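Local structure of alpha-L-rhamnosidase (Streptomyces avermitilis, 3W5M) at residues Trp29-Ala34 and Asp68-Val73; Val984-Thr989 and Val1021-His1026. The protein hydrolyses terminal non-reducing alpha-L-rhamnose residues from alpha-L-rhamnosides, including citrus flavonoids and the arabinogalactan-protein gum arabic. One frame throughout, in Å; residues are numbered along the deposited sequence.

Contact 1. Residues Trp29-Ala34 and Asp68-Val73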
# COMPACT_ATOMS: atom_id res chain seq x y z
N TRP A 29 -20.14 6.07 20.26
CA TRP A 29 -21.21 7.09 20.16
C TRP A 29 -20.70 8.51 20.45
O TRP A 29 -20.82 9.02 21.56
CB TRP A 29 -22.46 6.73 20.98
CG TRP A 29 -22.20 6.24 22.40
CD1 TRP A 29 -22.11 7.01 23.53
CD2 TRP A 29 -22.05 4.88 22.83
NE1 TRP A 29 -21.89 6.21 24.63
CE2 TRP A 29 -21.85 4.91 24.23
CE3 TRP A 29 -22.04 3.65 22.16
CZ2 TRP A 29 -21.65 3.75 24.98
CZ3 TRP A 29 -21.89 2.49 22.92
CH2 TRP A 29 -21.68 2.55 24.31
N PRO A 30 -20.13 9.17 19.42
CA PRO A 30 -19.82 10.59 19.59
C PRO A 30 -21.11 11.31 20.01
O PRO A 30 -22.22 10.94 19.57
CB PRO A 30 -19.39 11.03 18.18
CG PRO A 30 -19.09 9.77 17.41
CD PRO A 30 -19.94 8.69 18.04
N MET A 31 -20.99 12.30 20.88
CA MET A 31 -22.17 13.05 21.30
C MET A 31 -22.01 14.54 20.98
O MET A 31 -20.89 15.03 20.85
CB MET A 31 -22.42 12.85 22.79
CG MET A 31 -22.93 11.46 23.17
SD MET A 31 -22.51 11.09 24.90
CE MET A 31 -20.75 10.73 24.76
N ALA A 32 -23.12 15.25 20.84
CA ALA A 32 -23.08 16.70 20.57
C ALA A 32 -23.96 17.43 21.56
O ALA A 32 -25.00 16.91 21.97
CB ALA A 32 -23.53 16.99 19.14
N SER A 33 -23.53 18.61 21.97
CA SER A 33 -24.33 19.42 22.90
C SER A 33 -23.95 20.87 22.71
O SER A 33 -22.75 21.19 22.71
CB SER A 33 -24.06 19.03 24.36
OG SER A 33 -24.48 20.04 25.28
N ALA A 34 -24.95 21.74 22.59
CA ALA A 34 -24.72 23.19 22.56
C ALA A 34 -24.26 23.76 23.93
O ALA A 34 -23.61 24.81 23.97
CB ALA A 34 -25.96 23.92 22.05
N ASP A 68 -18.29 6.05 32.08
CA ASP A 68 -18.07 7.19 31.19
C ASP A 68 -17.48 6.77 29.83
O ASP A 68 -17.02 7.62 29.08
CB ASP A 68 -17.20 8.28 31.84
CG ASP A 68 -15.78 7.81 32.16
OD1 ASP A 68 -15.36 6.72 31.71
OD2 ASP A 68 -15.08 8.54 32.88
N ASP A 69 -17.49 5.47 29.54
CA ASP A 69 -16.97 4.96 28.25
C ASP A 69 -17.96 5.23 27.13
O ASP A 69 -19.14 4.88 27.22
CB ASP A 69 -16.71 3.46 28.32
CG ASP A 69 -15.49 3.10 29.17
OD1 ASP A 69 -14.58 3.94 29.35
OD2 ASP A 69 -15.45 1.96 29.64
N SER A 70 -17.49 5.86 26.06
CA SER A 70 -18.37 6.16 24.93
C SER A 70 -17.75 5.80 23.57
O SER A 70 -18.38 5.99 22.49
CB SER A 70 -18.80 7.63 24.98
OG SER A 70 -17.72 8.53 24.81
N VAL A 71 -16.55 5.23 23.62
CA VAL A 71 -15.79 4.90 22.43
C VAL A 71 -15.26 3.48 22.54
O VAL A 71 -14.64 3.10 23.57
CB VAL A 71 -14.68 5.98 22.20
CG1 VAL A 71 -13.54 5.48 21.35
CG2 VAL A 71 -15.31 7.26 21.61
N LEU A 72 -15.50 2.70 21.49
CA LEU A 72 -15.00 1.30 21.35
C LEU A 72 -15.47 0.39 22.48
O LEU A 72 -14.68 -0.40 23.05
CB LEU A 72 -13.46 1.27 21.22
CG LEU A 72 -12.90 2.02 20.00
CD1 LEU A 72 -11.37 2.10 20.09
CD2 LEU A 72 -13.34 1.33 18.73
N VAL A 73 -16.75 0.51 22.82
CA VAL A 73 -17.37 -0.34 23.85
C VAL A 73 -17.77 -1.67 23.22
O VAL A 73 -18.56 -1.71 22.27
CB VAL A 73 -18.60 0.35 24.49
CG1 VAL A 73 -19.23 -0.56 25.55
CG2 VAL A 73 -18.22 1.69 25.06
O HOH W 1 -18.18 9.90 22.48
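Trp29 and Ser70 meet in the N-terminal domain, whose family is immunoglobulin-like and whose strands form two antiparallel sheets. Trp29 lies within the broken strand 26-32, and Ser70 in the loop that leads into strand 73-74. Trp29 N donates a nearly straight hydrogen bond to Ser70 O (2.8 Å, 174°). From CB, CG sits between the backbone N and the carbonyl carbon (chi1 47°). CG and CD2 lie beneath Ser70 O, which is 3.7 Å above the ring plane. CD1 and NE1 pass Ser70 CB, and Ser70 CA makes a CH-pi contact over the five-membered ring. NE1 itself is hydrogen-bonded to Gln40 OE1. Farther out, CZ2 comes near Asp69 O, and CH2 at the tip packs on Val73 CG2 at 3.6 Å. Val45, Trp88, Val90 and Val92 also touch this side chain in the buried interior. A leucine in place of Trp29 would probably leave Gln40 OE1 without its indole donor and open a gap beside Val73. On the NE1 side of the indole, Met31 CE rests 3.7 Å from Ser70 CB. One water donates to Trp29 O and hydrogen-bonds Ser70 OG at 2.7 Å; Ser70 OG is also hydrogen-bonded to Asn987 ND2.

Contact 2. Residues Val984-Thr989 and Val1021-His1026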
# COMPACT_ATOMS: atom_id res chain seq x y z
N VAL A 984 -14.43 21.45 21.84
CA VAL A 984 -14.03 20.25 22.57
C VAL A 984 -15.28 19.39 22.73
O VAL A 984 -16.32 19.89 23.19
CB VAL A 984 -13.44 20.61 23.96
CG1 VAL A 984 -13.13 19.37 24.78
CG2 VAL A 984 -12.18 21.45 23.81
N PRO A 985 -15.24 18.12 22.32
CA PRO A 985 -16.50 17.36 22.32
C PRO A 985 -16.97 16.86 23.69
O PRO A 985 -16.15 16.58 24.60
CB PRO A 985 -16.19 16.15 21.41
CG PRO A 985 -14.72 16.07 21.34
CD PRO A 985 -14.17 17.43 21.58
N PRO A 986 -18.29 16.69 23.84
CA PRO A 986 -18.85 16.13 25.08
C PRO A 986 -18.15 14.84 25.49
O PRO A 986 -17.74 14.04 24.62
CB PRO A 986 -20.30 15.88 24.69
CG PRO A 986 -20.59 16.92 23.68
CD PRO A 986 -19.34 17.06 22.88
N ASN A 987 -17.98 14.66 26.80
CA ASN A 987 -17.33 13.48 27.38
C ASN A 987 -15.81 13.52 27.23
O ASN A 987 -15.14 12.50 27.41
CB ASN A 987 -17.94 12.13 26.88
CG ASN A 987 -17.85 11.04 27.93
OD1 ASN A 987 -18.00 11.33 29.12
ND2 ASN A 987 -17.58 9.81 27.53
N THR A 988 -15.27 14.68 26.90
CA THR A 988 -13.82 14.89 26.93
C THR A 988 -13.56 16.20 27.65
O THR A 988 -14.49 16.98 27.87
CB THR A 988 -13.16 14.86 25.51
OG1 THR A 988 -13.35 16.11 24.84
CG2 THR A 988 -13.71 13.74 24.64
N THR A 989 -12.32 16.43 28.04
CA THR A 989 -11.92 17.71 28.64
C THR A 989 -10.68 18.24 27.92
O THR A 989 -10.11 17.54 27.07
CB THR A 989 -11.57 17.56 30.12
OG1 THR A 989 -10.48 16.63 30.22
CG2 THR A 989 -12.77 17.08 30.94
N VAL A 1021 -10.72 22.99 31.18
CA VAL A 1021 -12.05 23.27 30.65
C VAL A 1021 -12.74 21.95 30.25
O VAL A 1021 -12.08 20.97 29.91
CB VAL A 1021 -11.94 24.32 29.50
CG1 VAL A 1021 -11.41 23.71 28.22
CG2 VAL A 1021 -13.27 25.03 29.24
N GLY A 1022 -14.06 21.92 30.33
CA GLY A 1022 -14.82 20.75 29.90
C GLY A 1022 -15.13 20.89 28.42
O GLY A 1022 -14.47 21.67 27.72
N SER A 1023 -16.14 20.17 27.96
CA SER A 1023 -16.51 20.21 26.56
C SER A 1023 -17.14 21.55 26.17
O SER A 1023 -17.52 22.33 27.05
CB SER A 1023 -17.48 19.06 26.25
OG SER A 1023 -18.79 19.35 26.71
N GLY A 1024 -17.26 21.81 24.87
CA GLY A 1024 -17.97 23.00 24.38
C GLY A 1024 -17.18 23.92 23.46
O GLY A 1024 -16.08 23.56 23.02
N SER A 1025 -17.75 25.09 23.16
CA SER A 1025 -17.12 26.13 22.34
C SER A 1025 -16.53 27.19 23.25
O SER A 1025 -17.26 27.92 23.89
CB SER A 1025 -18.13 26.82 21.43
OG SER A 1025 -18.78 25.89 20.58
N HIS A 1026 -15.21 27.29 23.27
CA HIS A 1026 -14.54 28.20 24.18
C HIS A 1026 -13.81 29.30 23.45
O HIS A 1026 -13.48 29.14 22.27
CB HIS A 1026 -13.58 27.43 25.06
CG HIS A 1026 -14.17 26.17 25.61
ND1 HIS A 1026 -15.41 26.14 26.21
CD2 HIS A 1026 -13.71 24.90 25.63
CE1 HIS A 1026 -15.69 24.90 26.58
NE2 HIS A 1026 -14.67 24.13 26.24
O HOH W 2 -16.72 17.91 29.58
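Val984 pairs with Gly1024 across two antiparallel strands in the C-terminal beta-sandwich domain of this GH78 enzyme. The pair is hydrogen-bonded: Val984 N donates to Gly1024 O, and Gly1024 N returns a bond to Val984 O at 2.7 Å. The side chain of Val984 has CG1 anti to the backbone N (chi1 175°), which places CG1 3.9 Å from Ser1023 CA. Its other methyl, CG2, approaches His1026 CD2, and the two side chains cross at about a right angle. In the His1026 ring, NE2 donates to Gly1022 O, which lies out of the ring plane, and ND1 is hydrogen-bonded to His1006 ND1. Val1021 CG2 sits over the ring centre. Gly1024 has backbone angles at which a side chain would run into the preceding carbonyl.

Pro985 begins a type II beta turn that ends at Thr988. Its carbonyl O accepts a bond from Thr988 OG1 (2.8 Å), in the carbonyl plane on a lone pair. The same O atom lies 3.3 Å from Ser1023 CB. Pro986 CA is 3.6 Å from Ser1023 OG, whose hydrogen-bond partner is Arg38 N. Asn987 CB points away from the other segment; its amide is hydrogen-bonded to Asp68 O, Ser70 OG and Gln40 N of the N-terminal domain. Thr988 O is linked to Ser1023 N through a water. At the end of the segment, Thr989 CB lies 3.5 Å from Val1021 O.

The turn connects strand 977-984 of one sheet to strand 989-995 of another. Residues 1022-1023 likewise cross between their partners, strands 1016-1021 and 1024-1030.

Contact 1 comes first along the chain and closes long before contact 2 opens, yet their centres are only about 12 Å apart. Contact 1 lies at the sheet of strands 26-32 and 73-74 in the N-terminal domain; contact 2 is where two sheets of the C-terminal beta domain are connected. The two regions touch directly. Asn987 ND2 probably donates to Asp68 O at 2.7 Å and to Ser70 OG at 3.0 Å, while Pro986 CD packs on Met31 O at 3.3 Å. The turn 985-988 therefore sits against both segments of contact 1. This joins the two ends of the six-domain enzyme. The interface lies away from the rhamnose-binding and calcium sites.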